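Local coordinates for protein 6-phosphogluconolactonase (Trypanosoma cruzi, PDB 6VYE) that probably hydrolyses 6-phosphogluconolactone to 6-phosphogluconate, the second step of the oxidative pentose phosphate pathway, in the parasite Trypanosoma cruzi, at residues Met9-Lys14 and Phe249-Lys254; Ala22-Val27 and Thr258-Lys263; Leu46-Ser51 and Arg75-Phe80; Leu62-His67 and Gln101-Asp106. All coordinates share one frame; numbering follows the deposited sequence.

Contact 1. Residues Met9-Lys14 and Phe249-Lys254; sequences MSFKPK and FLRNCK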
loop_
_atom_site.group_PDB
_atom_site.type_symbol
_atom_site.label_atom_id
_atom_site.label_comp_id
_atom_site.label_asym_id
_atom_site.label_seq_id
_atom_site.Cartn_x
_atom_site.Cartn_y
_atom_site.Cartn_z
ATOM N N MET A 9 -20.168 3.755 -15.483
ATOM C CA MET A 9 -19.844 3.154 -14.172
ATOM C C MET A 9 -19.470 4.304 -13.237
ATOM O O MET A 9 -18.773 5.232 -13.687
ATOM C CB MET A 9 -18.657 2.194 -14.255
ATOM C CG MET A 9 -18.777 1.146 -15.328
ATOM S SD MET A 9 -19.620 -0.318 -14.737
ATOM C CE MET A 9 -18.373 -1.036 -13.661
ATOM N N SER A 10 -19.952 4.254 -11.998
ATOM C CA SER A 10 -19.664 5.253 -10.939
ATOM C C SER A 10 -18.625 4.648 -9.996
ATOM O O SER A 10 -18.628 3.444 -9.808
ATOM C CB SER A 10 -20.925 5.670 -10.234
ATOM O OG SER A 10 -21.681 6.503 -11.093
ATOM N N PHE A 11 -17.715 5.465 -9.500
ATOM C CA PHE A 11 -16.726 5.086 -8.466
ATOM C C PHE A 11 -16.960 6.052 -7.317
ATOM O O PHE A 11 -16.713 7.226 -7.511
ATOM C CB PHE A 11 -15.318 5.155 -9.048
ATOM C CG PHE A 11 -14.204 4.945 -8.059
ATOM C CD1 PHE A 11 -14.197 3.831 -7.237
ATOM C CD2 PHE A 11 -13.154 5.842 -7.983
ATOM C CE1 PHE A 11 -13.145 3.600 -6.369
ATOM C CE2 PHE A 11 -12.129 5.631 -7.071
ATOM C CZ PHE A 11 -12.110 4.492 -6.293
ATOM N N LYS A 12 -17.469 5.553 -6.198
ATOM C CA LYS A 12 -17.882 6.369 -5.022
ATOM C C LYS A 12 -17.061 5.936 -3.809
ATOM O O LYS A 12 -17.581 5.425 -2.838
ATOM C CB LYS A 12 -19.397 6.263 -4.825
ATOM C CG LYS A 12 -20.219 6.626 -6.064
ATOM C CD LYS A 12 -20.457 8.118 -6.263
ATOM C CE LYS A 12 -20.599 8.554 -7.713
ATOM N NZ LYS A 12 -21.798 9.399 -7.915
ATOM N N PRO A 13 -15.730 6.156 -3.784
ATOM C CA PRO A 13 -14.996 5.997 -2.537
ATOM C C PRO A 13 -15.454 7.048 -1.520
ATOM O O PRO A 13 -16.040 8.048 -1.901
ATOM C CB PRO A 13 -13.551 6.238 -2.952
ATOM C CG PRO A 13 -13.681 7.199 -4.111
ATOM C CD PRO A 13 -14.884 6.676 -4.870
ATOM N N LYS A 14 -15.210 6.758 -0.246
ATOM C CA LYS A 14 -15.337 7.721 0.865
ATOM C C LYS A 14 -14.203 8.721 0.679
ATOM O O LYS A 14 -13.033 8.283 0.589
ATOM C CB LYS A 14 -15.291 6.930 2.180
ATOM C CG LYS A 14 -15.252 7.751 3.458
ATOM C CD LYS A 14 -16.579 8.404 3.758
ATOM C CE LYS A 14 -16.544 9.257 5.003
ATOM N NZ LYS A 14 -17.552 10.345 4.918
ATOM N N PHE A 249 -6.977 1.407 -11.790
ATOM C CA PHE A 249 -7.504 0.079 -11.366
ATOM C C PHE A 249 -8.214 0.198 -10.007
ATOM O O PHE A 249 -9.090 -0.598 -9.775
ATOM C CB PHE A 249 -6.412 -0.996 -11.358
ATOM C CG PHE A 249 -5.422 -0.891 -10.226
ATOM C CD1 PHE A 249 -5.726 -1.389 -8.965
ATOM C CD2 PHE A 249 -4.192 -0.294 -10.412
ATOM C CE1 PHE A 249 -4.822 -1.278 -7.920
ATOM C CE2 PHE A 249 -3.276 -0.205 -9.372
ATOM C CZ PHE A 249 -3.610 -0.676 -8.123
ATOM N N LEU A 250 -7.850 1.147 -9.134
ATOM C CA LEU A 250 -8.489 1.293 -7.791
ATOM C C LEU A 250 -10.013 1.427 -7.931
ATOM O O LEU A 250 -10.718 1.167 -6.934
ATOM C CB LEU A 250 -7.905 2.505 -7.067
ATOM C CG LEU A 250 -6.425 2.402 -6.671
ATOM C CD1 LEU A 250 -5.934 3.713 -6.124
ATOM C CD2 LEU A 250 -6.178 1.290 -5.641
ATOM N N ARG A 251 -10.525 1.827 -9.106
ATOM C CA ARG A 251 -11.994 1.934 -9.334
ATOM C C ARG A 251 -12.622 0.541 -9.228
ATOM O O ARG A 251 -13.815 0.466 -8.977
ATOM C CB ARG A 251 -12.341 2.522 -10.704
ATOM C CG ARG A 251 -11.921 3.972 -10.873
ATOM C CD ARG A 251 -12.188 4.453 -12.285
ATOM N NE ARG A 251 -13.607 4.467 -12.596
ATOM C CZ ARG A 251 -14.416 5.516 -12.427
ATOM N NH1 ARG A 251 -13.962 6.654 -11.923
ATOM N NH2 ARG A 251 -15.695 5.415 -12.755
ATOM N N ASN A 252 -11.853 -0.509 -9.468
ATOM C CA ASN A 252 -12.334 -1.912 -9.439
ATOM C C ASN A 252 -12.257 -2.508 -8.028
ATOM O O ASN A 252 -12.571 -3.707 -7.875
ATOM C CB ASN A 252 -11.511 -2.762 -10.402
ATOM C CG ASN A 252 -11.766 -2.405 -11.852
ATOM O OD1 ASN A 252 -10.837 -2.458 -12.658
ATOM N ND2 ASN A 252 -12.985 -2.010 -12.176
ATOM N N CYS A 253 -11.861 -1.744 -7.016
ATOM C CA CYS A 253 -11.702 -2.280 -5.644
ATOM C C CYS A 253 -13.028 -2.864 -5.145
ATOM O O CYS A 253 -14.053 -2.232 -5.367
ATOM C CB CYS A 253 -11.141 -1.214 -4.718
ATOM S SG CYS A 253 -9.349 -1.041 -4.888
ATOM N N LYS A 254 -12.996 -4.072 -4.572
ATOM C CA LYS A 254 -14.214 -4.813 -4.138
ATOM C C LYS A 254 -14.570 -4.417 -2.712
ATOM O O LYS A 254 -15.745 -4.530 -2.385
ATOM C CB LYS A 254 -14.068 -6.334 -4.206
ATOM C CG LYS A 254 -13.868 -6.901 -5.599
ATOM C CD LYS A 254 -15.096 -6.796 -6.471
ATOM C CE LYS A 254 -14.893 -7.292 -7.891
ATOM N NZ LYS A 254 -14.158 -8.582 -7.934
#

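Contact 2. Residues Ala22-Val27 and Thr258-Lys263; sequences AELSGV and TFILDK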
loop_
_atom_site.group_PDB
_atom_site.type_symbol
_atom_site.label_atom_id
_atom_site.label_comp_id
_atom_site.label_asym_id
_atom_site.label_seq_id
_atom_site.Cartn_x
_atom_site.Cartn_y
_atom_site.Cartn_z
ATOM N N ALA A 22 -0.841 18.213 6.985
ATOM C CA ALA A 22 -0.298 17.628 8.236
ATOM C C ALA A 22 -1.419 17.008 9.105
ATOM O O ALA A 22 -1.108 16.498 10.206
ATOM C CB ALA A 22 0.486 18.690 8.977
ATOM N N GLU A 23 -2.672 17.034 8.635
ATOM C CA GLU A 23 -3.866 16.422 9.282
ATOM C C GLU A 23 -4.140 15.033 8.665
ATOM O O GLU A 23 -4.948 14.299 9.233
ATOM C CB GLU A 23 -5.023 17.406 9.090
ATOM C CG GLU A 23 -6.276 17.167 9.936
ATOM C CD GLU A 23 -7.498 17.954 9.450
ATOM O OE1 GLU A 23 -8.652 17.448 9.599
ATOM O OE2 GLU A 23 -7.299 19.074 8.894
ATOM N N LEU A 24 -3.500 14.675 7.545
ATOM C CA LEU A 24 -3.776 13.407 6.825
ATOM C C LEU A 24 -3.386 12.213 7.709
ATOM O O LEU A 24 -4.236 11.287 7.793
ATOM C CB LEU A 24 -3.069 13.345 5.460
ATOM C CG LEU A 24 -3.874 13.928 4.297
ATOM C CD1 LEU A 24 -3.736 15.430 4.265
ATOM C CD2 LEU A 24 -3.461 13.335 2.967
ATOM N N SER A 25 -2.205 12.221 8.349
ATOM C CA SER A 25 -1.751 11.072 9.186
ATOM C C SER A 25 -2.769 10.826 10.297
ATOM O O SER A 25 -3.054 9.651 10.560
ATOM C CB SER A 25 -0.338 11.188 9.730
ATOM O OG SER A 25 -0.032 12.502 10.162
ATOM N N GLY A 26 -3.302 11.897 10.893
ATOM C CA GLY A 26 -4.314 11.853 11.966
ATOM C C GLY A 26 -5.581 11.168 11.498
ATOM O O GLY A 26 -6.101 10.309 12.237
ATOM N N VAL A 27 -6.092 11.529 10.325
ATOM C CA VAL A 27 -7.304 10.888 9.729
ATOM C C VAL A 27 -7.015 9.423 9.359
ATOM O O VAL A 27 -7.899 8.600 9.539
ATOM C CB VAL A 27 -7.823 11.688 8.519
ATOM C CG1 VAL A 27 -8.994 10.984 7.858
ATOM C CG2 VAL A 27 -8.218 13.108 8.929
ATOM N N THR A 258 -11.289 4.330 0.967
ATOM C CA THR A 258 -11.203 5.700 1.544
ATOM C C THR A 258 -10.035 6.424 0.900
ATOM O O THR A 258 -8.942 5.879 0.952
ATOM C CB THR A 258 -11.023 5.690 3.067
ATOM O OG1 THR A 258 -12.017 4.814 3.596
ATOM C CG2 THR A 258 -11.187 7.048 3.716
ATOM N N PHE A 259 -10.307 7.574 0.269
ATOM C CA PHE A 259 -9.296 8.545 -0.224
ATOM C C PHE A 259 -9.203 9.676 0.808
ATOM O O PHE A 259 -10.240 10.293 1.166
ATOM C CB PHE A 259 -9.661 9.094 -1.612
ATOM C CG PHE A 259 -9.473 8.165 -2.787
ATOM C CD1 PHE A 259 -9.545 8.662 -4.077
ATOM C CD2 PHE A 259 -9.314 6.799 -2.623
ATOM C CE1 PHE A 259 -9.408 7.832 -5.174
ATOM C CE2 PHE A 259 -9.140 5.970 -3.722
ATOM C CZ PHE A 259 -9.179 6.486 -4.998
ATOM N N ILE A 260 -8.003 9.890 1.341
ATOM C CA ILE A 260 -7.716 10.954 2.335
ATOM C C ILE A 260 -6.835 11.969 1.611
ATOM O O ILE A 260 -5.725 11.618 1.171
ATOM C CB ILE A 260 -7.107 10.344 3.624
ATOM C CG1 ILE A 260 -7.957 9.181 4.146
ATOM C CG2 ILE A 260 -6.863 11.402 4.696
ATOM C CD1 ILE A 260 -7.430 8.572 5.451
ATOM N N LEU A 261 -7.364 13.172 1.419
ATOM C CA LEU A 261 -6.788 14.222 0.542
ATOM C C LEU A 261 -6.528 15.514 1.330
ATOM O O LEU A 261 -7.229 15.774 2.340
ATOM C CB LEU A 261 -7.799 14.483 -0.573
ATOM C CG LEU A 261 -8.305 13.246 -1.303
ATOM C CD1 LEU A 261 -9.304 13.648 -2.374
ATOM C CD2 LEU A 261 -7.144 12.486 -1.930
ATOM N N ASP A 262 -5.604 16.338 0.835
ATOM C CA ASP A 262 -5.460 17.754 1.252
ATOM C C ASP A 262 -6.365 18.599 0.341
ATOM O O ASP A 262 -6.904 18.048 -0.646
ATOM C CB ASP A 262 -3.986 18.183 1.280
ATOM C CG ASP A 262 -3.360 18.505 -0.070
ATOM O OD1 ASP A 262 -3.790 17.915 -1.097
ATOM O OD2 ASP A 262 -2.441 19.346 -0.089
ATOM N N LYS A 263 -6.531 19.881 0.674
ATOM C CA LYS A 263 -7.367 20.867 -0.067
ATOM C C LYS A 263 -6.823 21.009 -1.489
ATOM O O LYS A 263 -7.614 20.956 -2.419
ATOM C CB LYS A 263 -7.359 22.228 0.632
ATOM C CG LYS A 263 -8.055 22.277 1.981
ATOM C CD LYS A 263 -9.565 22.249 1.871
ATOM C CE LYS A 263 -10.260 22.589 3.171
ATOM N NZ LYS A 263 -11.194 21.506 3.569
#

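Contact 3. Residues Leu46-Ser51 and Arg75-Phe80; sequences LSIALS and RALRFF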
loop_
_atom_site.group_PDB
_atom_site.type_symbol
_atom_site.label_atom_id
_atom_site.label_comp_id
_atom_site.label_asym_id
_atom_site.label_seq_id
_atom_site.Cartn_x
_atom_site.Cartn_y
_atom_site.Cartn_z
ATOM N N LEU A 46 -5.338 -8.363 12.424
ATOM C CA LEU A 46 -5.756 -8.000 11.059
ATOM C C LEU A 46 -4.499 -7.726 10.228
ATOM O O LEU A 46 -3.557 -7.022 10.705
ATOM C CB LEU A 46 -6.673 -6.776 11.117
ATOM C CG LEU A 46 -7.939 -6.891 11.974
ATOM C CD1 LEU A 46 -8.722 -5.610 11.856
ATOM C CD2 LEU A 46 -8.830 -8.040 11.519
ATOM N N SER A 47 -4.520 -8.187 8.982
ATOM C CA SER A 47 -3.400 -8.004 8.022
ATOM C C SER A 47 -3.419 -6.564 7.484
ATOM O O SER A 47 -4.436 -6.123 6.945
ATOM C CB SER A 47 -3.453 -9.056 6.950
ATOM O OG SER A 47 -4.730 -9.117 6.373
ATOM N N ILE A 48 -2.322 -5.841 7.643
ATOM C CA ILE A 48 -2.138 -4.512 6.993
ATOM C C ILE A 48 -0.922 -4.567 6.050
ATOM O O ILE A 48 0.111 -5.058 6.450
ATOM C CB ILE A 48 -2.030 -3.409 8.043
ATOM C CG1 ILE A 48 -2.022 -2.043 7.356
ATOM C CG2 ILE A 48 -0.819 -3.617 8.952
ATOM C CD1 ILE A 48 -2.374 -0.907 8.257
ATOM N N ALA A 49 -1.025 -3.993 4.857
ATOM C CA ALA A 49 0.122 -3.818 3.956
ATOM C C ALA A 49 0.481 -2.332 3.999
ATOM O O ALA A 49 -0.419 -1.504 3.656
ATOM C CB ALA A 49 -0.192 -4.296 2.570
ATOM N N LEU A 50 1.697 -2.032 4.480
ATOM C CA LEU A 50 2.187 -0.659 4.723
ATOM C C LEU A 50 2.734 -0.084 3.413
ATOM O O LEU A 50 3.272 -0.841 2.631
ATOM C CB LEU A 50 3.284 -0.674 5.787
ATOM C CG LEU A 50 2.927 -1.247 7.151
ATOM C CD1 LEU A 50 4.122 -1.168 8.099
ATOM C CD2 LEU A 50 1.764 -0.508 7.741
ATOM N N SER A 51 2.574 1.214 3.188
ATOM C CA SER A 51 3.325 1.959 2.144
ATOM C C SER A 51 4.536 2.671 2.772
ATOM O O SER A 51 4.544 2.890 4.025
ATOM C CB SER A 51 2.413 2.939 1.456
ATOM O OG SER A 51 1.867 3.788 2.452
ATOM N N ARG A 75 -1.972 -7.022 20.174
ATOM C CA ARG A 75 -1.612 -7.736 18.921
ATOM C C ARG A 75 -2.693 -7.496 17.852
ATOM O O ARG A 75 -3.169 -8.491 17.256
ATOM C CB ARG A 75 -1.453 -9.230 19.243
ATOM C CG ARG A 75 -0.394 -9.520 20.301
ATOM C CD ARG A 75 -0.316 -10.954 20.784
ATOM N NE ARG A 75 -0.394 -11.895 19.670
ATOM C CZ ARG A 75 0.618 -12.257 18.897
ATOM N NH1 ARG A 75 1.831 -11.800 19.111
ATOM N NH2 ARG A 75 0.428 -13.124 17.921
ATOM N N ALA A 76 -3.116 -6.253 17.628
ATOM C CA ALA A 76 -4.237 -5.925 16.724
ATOM C C ALA A 76 -3.873 -6.068 15.237
ATOM O O ALA A 76 -4.812 -6.346 14.450
ATOM C CB ALA A 76 -4.742 -4.553 17.021
ATOM N N LEU A 77 -2.595 -5.977 14.864
ATOM C CA LEU A 77 -2.159 -5.875 13.444
ATOM C C LEU A 77 -0.961 -6.788 13.176
ATOM O O LEU A 77 -0.023 -6.873 14.006
ATOM C CB LEU A 77 -1.796 -4.422 13.074
ATOM C CG LEU A 77 -2.971 -3.451 12.882
ATOM C CD1 LEU A 77 -2.494 -2.048 12.533
ATOM C CD2 LEU A 77 -3.968 -3.920 11.846
ATOM N N ARG A 78 -0.970 -7.362 11.980
ATOM C CA ARG A 78 0.170 -8.077 11.379
ATOM C C ARG A 78 0.592 -7.242 10.170
ATOM O O ARG A 78 -0.226 -6.996 9.258
ATOM C CB ARG A 78 -0.223 -9.520 11.061
ATOM C CG ARG A 78 0.968 -10.421 10.820
ATOM C CD ARG A 78 0.508 -11.756 10.218
ATOM N NE ARG A 78 -0.275 -12.547 11.178
ATOM C CZ ARG A 78 0.234 -13.244 12.198
ATOM N NH1 ARG A 78 1.533 -13.260 12.455
ATOM N NH2 ARG A 78 -0.564 -13.903 13.002
ATOM N N PHE A 79 1.809 -6.728 10.263
ATOM C CA PHE A 79 2.368 -5.707 9.363
ATOM C C PHE A 79 3.100 -6.409 8.218
ATOM O O PHE A 79 4.127 -7.081 8.458
ATOM C CB PHE A 79 3.278 -4.763 10.157
ATOM C CG PHE A 79 2.567 -3.929 11.202
ATOM C CD1 PHE A 79 1.972 -2.733 10.846
ATOM C CD2 PHE A 79 2.549 -4.322 12.536
ATOM C CE1 PHE A 79 1.310 -1.962 11.788
ATOM C CE2 PHE A 79 1.892 -3.550 13.488
ATOM C CZ PHE A 79 1.333 -2.341 13.115
ATOM N N PHE A 80 2.600 -6.191 7.014
ATOM C CA PHE A 80 3.201 -6.593 5.717
ATOM C C PHE A 80 3.559 -5.321 4.953
ATOM O O PHE A 80 3.218 -4.249 5.403
ATOM C CB PHE A 80 2.192 -7.411 4.919
ATOM C CG PHE A 80 1.801 -8.731 5.535
ATOM C CD1 PHE A 80 0.847 -8.801 6.543
ATOM C CD2 PHE A 80 2.355 -9.919 5.081
ATOM C CE1 PHE A 80 0.475 -10.017 7.107
ATOM C CE2 PHE A 80 2.007 -11.133 5.666
ATOM C CZ PHE A 80 1.076 -11.178 6.689
#

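Contact 4. Residues Leu62-His67 and Gln101-Asp106; sequences LLHEEH and QALLRD. Unlike the reference sequence in segment 101-106: Arg105 (reference His).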
loop_
_atom_site.group_PDB
_atom_site.type_symbol
_atom_site.label_atom_id
_atom_site.label_comp_id
_atom_site.label_asym_id
_atom_site.label_seq_id
_atom_site.Cartn_x
_atom_site.Cartn_y
_atom_site.Cartn_z
ATOM N N LEU A 62 2.669 8.252 14.734
ATOM C CA LEU A 62 1.404 8.535 15.442
ATOM C C LEU A 62 0.866 7.246 16.090
ATOM O O LEU A 62 0.571 7.310 17.289
ATOM C CB LEU A 62 0.438 9.171 14.444
ATOM C CG LEU A 62 -0.893 9.660 15.000
ATOM C CD1 LEU A 62 -0.711 10.508 16.270
ATOM C CD2 LEU A 62 -1.622 10.451 13.929
ATOM N N LEU A 63 0.804 6.115 15.366
ATOM C CA LEU A 63 0.345 4.801 15.902
ATOM C C LEU A 63 1.210 4.416 17.107
ATOM O O LEU A 63 0.654 3.891 18.108
ATOM C CB LEU A 63 0.400 3.717 14.809
ATOM C CG LEU A 63 -0.676 3.816 13.729
ATOM C CD1 LEU A 63 -0.361 2.952 12.515
ATOM C CD2 LEU A 63 -2.031 3.444 14.276
ATOM N N HIS A 64 2.524 4.656 17.008
ATOM C CA HIS A 64 3.522 4.282 18.037
ATOM C C HIS A 64 3.302 5.117 19.301
ATOM O O HIS A 64 3.370 4.544 20.389
ATOM C CB HIS A 64 4.956 4.474 17.532
ATOM C CG HIS A 64 5.972 4.012 18.518
ATOM N ND1 HIS A 64 6.633 4.876 19.371
ATOM C CD2 HIS A 64 6.419 2.770 18.812
ATOM C CE1 HIS A 64 7.462 4.181 20.135
ATOM N NE2 HIS A 64 7.346 2.891 19.821
ATOM N N GLU A 65 3.051 6.415 19.159
ATOM C CA GLU A 65 2.891 7.345 20.303
ATOM C C GLU A 65 1.503 7.147 20.940
ATOM O O GLU A 65 1.412 7.272 22.160
ATOM C CB GLU A 65 3.057 8.822 19.909
ATOM C CG GLU A 65 4.239 9.176 19.000
ATOM C CD GLU A 65 5.611 8.539 19.228
ATOM O OE1 GLU A 65 6.444 8.570 18.250
ATOM O OE2 GLU A 65 5.864 8.011 20.359
ATOM N N GLU A 66 0.450 6.872 20.171
ATOM C CA GLU A 66 -0.933 6.920 20.712
ATOM C C GLU A 66 -1.605 5.548 20.789
ATOM O O GLU A 66 -2.621 5.464 21.471
ATOM C CB GLU A 66 -1.775 7.880 19.887
ATOM C CG GLU A 66 -1.371 9.317 20.167
ATOM C CD GLU A 66 -2.136 10.361 19.404
ATOM O OE1 GLU A 66 -1.758 11.552 19.523
ATOM O OE2 GLU A 66 -3.108 9.976 18.709
ATOM N N HIS A 67 -1.101 4.521 20.105
ATOM C CA HIS A 67 -1.825 3.224 19.997
ATOM C C HIS A 67 -0.892 2.035 20.250
ATOM O O HIS A 67 -1.215 0.919 19.821
ATOM C CB HIS A 67 -2.601 3.168 18.696
ATOM C CG HIS A 67 -3.658 4.214 18.608
ATOM N ND1 HIS A 67 -4.818 4.167 19.349
ATOM C CD2 HIS A 67 -3.738 5.349 17.876
ATOM C CE1 HIS A 67 -5.560 5.220 19.078
ATOM N NE2 HIS A 67 -4.939 5.939 18.162
ATOM N N GLN A 101 11.936 2.078 12.420
ATOM C CA GLN A 101 12.386 3.209 13.270
ATOM C C GLN A 101 11.159 3.858 13.919
ATOM O O GLN A 101 11.223 4.210 15.114
ATOM C CB GLN A 101 13.233 4.191 12.465
ATOM C CG GLN A 101 14.607 3.638 12.112
ATOM C CD GLN A 101 15.411 4.506 11.173
ATOM O OE1 GLN A 101 16.638 4.434 11.153
ATOM N NE2 GLN A 101 14.732 5.345 10.399
ATOM N N ALA A 102 10.064 3.973 13.176
ATOM C CA ALA A 102 8.877 4.772 13.548
ATOM C C ALA A 102 7.965 3.996 14.502
ATOM O O ALA A 102 7.267 4.654 15.316
ATOM C CB ALA A 102 8.135 5.171 12.300
ATOM N N LEU A 103 7.908 2.673 14.375
ATOM C CA LEU A 103 6.848 1.828 15.006
ATOM C C LEU A 103 7.319 0.382 15.243
ATOM O O LEU A 103 7.149 -0.092 16.347
ATOM C CB LEU A 103 5.624 1.855 14.082
ATOM C CG LEU A 103 4.500 0.888 14.434
ATOM C CD1 LEU A 103 3.935 1.159 15.822
ATOM C CD2 LEU A 103 3.408 0.961 13.380
ATOM N N LEU A 104 7.845 -0.321 14.233
ATOM C CA LEU A 104 7.861 -1.807 14.268
ATOM C C LEU A 104 8.923 -2.335 15.239
ATOM O O LEU A 104 8.820 -3.507 15.606
ATOM C CB LEU A 104 8.042 -2.363 12.860
ATOM C CG LEU A 104 6.925 -2.009 11.887
ATOM C CD1 LEU A 104 7.156 -2.693 10.541
ATOM C CD2 LEU A 104 5.566 -2.410 12.425
ATOM N N ARG A 105 9.879 -1.501 15.654
ATOM C CA ARG A 105 10.927 -1.883 16.638
ATOM C C ARG A 105 10.247 -2.339 17.944
ATOM O O ARG A 105 10.805 -3.172 18.618
ATOM C CB ARG A 105 11.909 -0.724 16.870
ATOM C CG ARG A 105 11.298 0.574 17.382
ATOM C CD ARG A 105 12.311 1.724 17.379
ATOM N NE ARG A 105 11.657 3.035 17.462
ATOM C CZ ARG A 105 11.261 3.622 18.592
ATOM N NH1 ARG A 105 11.506 3.059 19.761
ATOM N NH2 ARG A 105 10.651 4.787 18.560
ATOM N N ASP A 106 9.036 -1.865 18.242
ATOM C CA ASP A 106 8.306 -2.219 19.483
ATOM C C ASP A 106 7.127 -3.181 19.233
ATOM O O ASP A 106 6.298 -3.309 20.147
ATOM C CB ASP A 106 7.806 -0.940 20.135
ATOM C CG ASP A 106 8.929 -0.198 20.843
ATOM O OD1 ASP A 106 9.026 1.036 20.702
ATOM O OD2 ASP A 106 9.711 -0.870 21.493
HETATM O O HOH W 1 8.214 6.671 16.770
#

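Contact 1. Residues Met9-Lys14 and Phe249-Lys254
The aromatic ring of Phe11 lies against the 3-10 turn at Arg251, so that the arginine's own backbone forms the floor under one ring face. Arg251 CA sits 3.7 Å from the centroid of the Phe11 ring and 19° off its normal, a CH-pi contact made over the face; Pro13 CD covers the opposite face. From that floor the Arg251 chain runs past the ring, its CG 3.8 Å from Phe11 CG, and then bends at chi3, which folds the guanidinium back over the start of the phenylalanine side chain. Phe11 CB stands 3.4 Å above the centre of the guanidinium plane. The ring and guanidinium planes are 53° apart, so the two flat groups are not stacked. With CG anti to the backbone N (chi1 173°), Phe11 carries its ring on toward Leu250, where CE1 comes within 3.5 Å of Leu250 O. The contact joins the loop entering the edge strand 14-18 of the alpha/beta sheet to the loop that leads into its neighbour, strand 256-262. Met9 O lies at the guanidinium edge, 3.2 Å from Arg251 NH2, but the angle is too poor for a hydrogen bond. The polar end of Arg251 is held instead by Ile236 O, which accepts from NH1, and by a salt bridge from NH2 to Asp239, both at or just beyond the end of helix 230-237.

Contact 2. Residues Ala22-Val27 and Thr258-Lys263
Asp262 OD1 accepts from the backbone N-H groups of Ile265 and Gly226, while Asp262 CB reaches Leu24 CD1 at 4.1 Å. Here the N-terminal part of helix 24-38 packs on one face of the parallel part of the central sheet, in the three-layer alpha/beta manner of the glucosamine-6-phosphate isomerase/6-phosphogluconolactonase family. Ile260 is the strand's main contribution. Its side chain points at the helix and runs counter to those of Leu24 and Val27 as they interdigitate. The CG2 branch, anti to the backbone N because chi1 is -51°, fits between the two: it lies 3.9 Å from Leu24 CG and 3.8 Å from Val27 CG1. Ile16 of the edge strand 14-18 also touches Val27, so the helix bridges neighbouring strands. Leu24 continues along the strand, its two methyls lying over successive peptides. CD1 is 4.0 Å from Asp262 N, and CD2 rests 3.4 Å from Ile260 O.

Contact 3. Residues Leu46-Ser51 and Arg75-Phe80
Leu46 and Leu77 open a parallel pairing of strands 46-50 and 77-80 that continues through Ser47 with Arg78 and Ile48 with Phe79 to Ala49 with Phe80. Five backbone hydrogen bonds join them, starting with Leu46 N to Ala76 O at 2.9 Å and ending with Leu50 N to Phe80 O at 2.8 Å. Ile48 N to Arg78 O is the straightest, with an N-H...O angle of 176°; in this bond and in Phe80 N to Ile48 O the donor sits nearly in line with the C=O. On the face shared by Leu46, Ile48, Leu77 and Phe79, Ile48 and Phe79 extend alongside each other from neighbouring strands. A chi1 of -173° turns Ile48 CG1 away from the backbone N and leaves CG2 leaning toward the partner strand, 3.5 Å from Phe79 CD1. Leu50 meets the same ring, its CD2 in the ring plane at the edge, 3.8 Å from Phe79 CD1, while Leu77 CB lies over one face. On the other side of the sheet Phe80 presents its edge to Ile48 O, and Phe80 CE1 lies 4.0 Å from Ser47 CB. Helices 24-38 and 95-104 cover the Leu77 and Phe79 face, and helix 128-146 covers Phe80, which also stacks edge-to-face with Phe161. Strand 163-167 flanks strand 46-50 on its far edge, and helices 54-66 and 68-73 form the beta-alpha-beta crossover from strand 46-50 to parallel strand 77-85.

Contact 4. Residues Leu62-His67 and Gln101-Asp106
Ala102 meets His64 through its carbonyl: Ala102 O lies 3.2 Å from His64 CB, and a water donates to both this oxygen and Glu65 OE1, bridging the two helices beside the direct contact. Leu103 CD1 touches His64 CB at 3.9 Å and its CD2 faces Leu63 CB, while the side chain also reaches Leu71 and Phe79, in the core beneath the helices. Arg105, which differs from the reference sequence, curls back on its own segment and donates from NE to Gln101 O at 2.7 Å. This bond lies in the guanidinium plane and is almost straight (175°), fixing the group where His64 NE2 lies over one of its faces. A chi1 of -176° swings the imidazole away from its backbone nitrogen and across to Asp106, where NE2 donates to Asp106 OD1 at 2.7 Å. The bond uses the anti lone pair of OD1, and ring and carboxylate are nearly coplanar, 17° apart. Asp106 OD1 also pairs with Arg105 NH1 (3.3 Å), but lies well out of the guanidinium plane, so charge alone acts. His64 ND1 makes a weak bond to Glu65 OE2; acceptors at both nitrogens would probably favour a doubly protonated ring, with nearby Arg105 probably working against it. This His-carboxylate pair joins the last turn of helix 54-66 to the segment following helix 95-104, on one side of the alpha/beta sheet.

Contact 1 lies between loops that lead into the 14-18 side of the sheet, contact 2 sets a helix on it, contact 3 pairs two strands further in, and contact 4 joins helices packed beside it. Contacts 1 and 2 meet where strand 14-18 pairs with strand 256-262: Lys14 O is 2.8 Å from Phe259 N, a probable hydrogen bond, and Phe11 CE2 packs on Phe259 CZ at 3.7 Å. The nearest atoms of contacts 2 and 3 are about 11 Å apart. Contact 4 sits directly on contact 3, with Leu104 CD2 3.6 Å from Phe79 CD2, and reaches contact 2 where Leu62 CD2 meets Gly26 CA at 3.6 Å. Contacts 1 and 4 lie on opposite sides of the chain's centre, their centres about 31 Å apart.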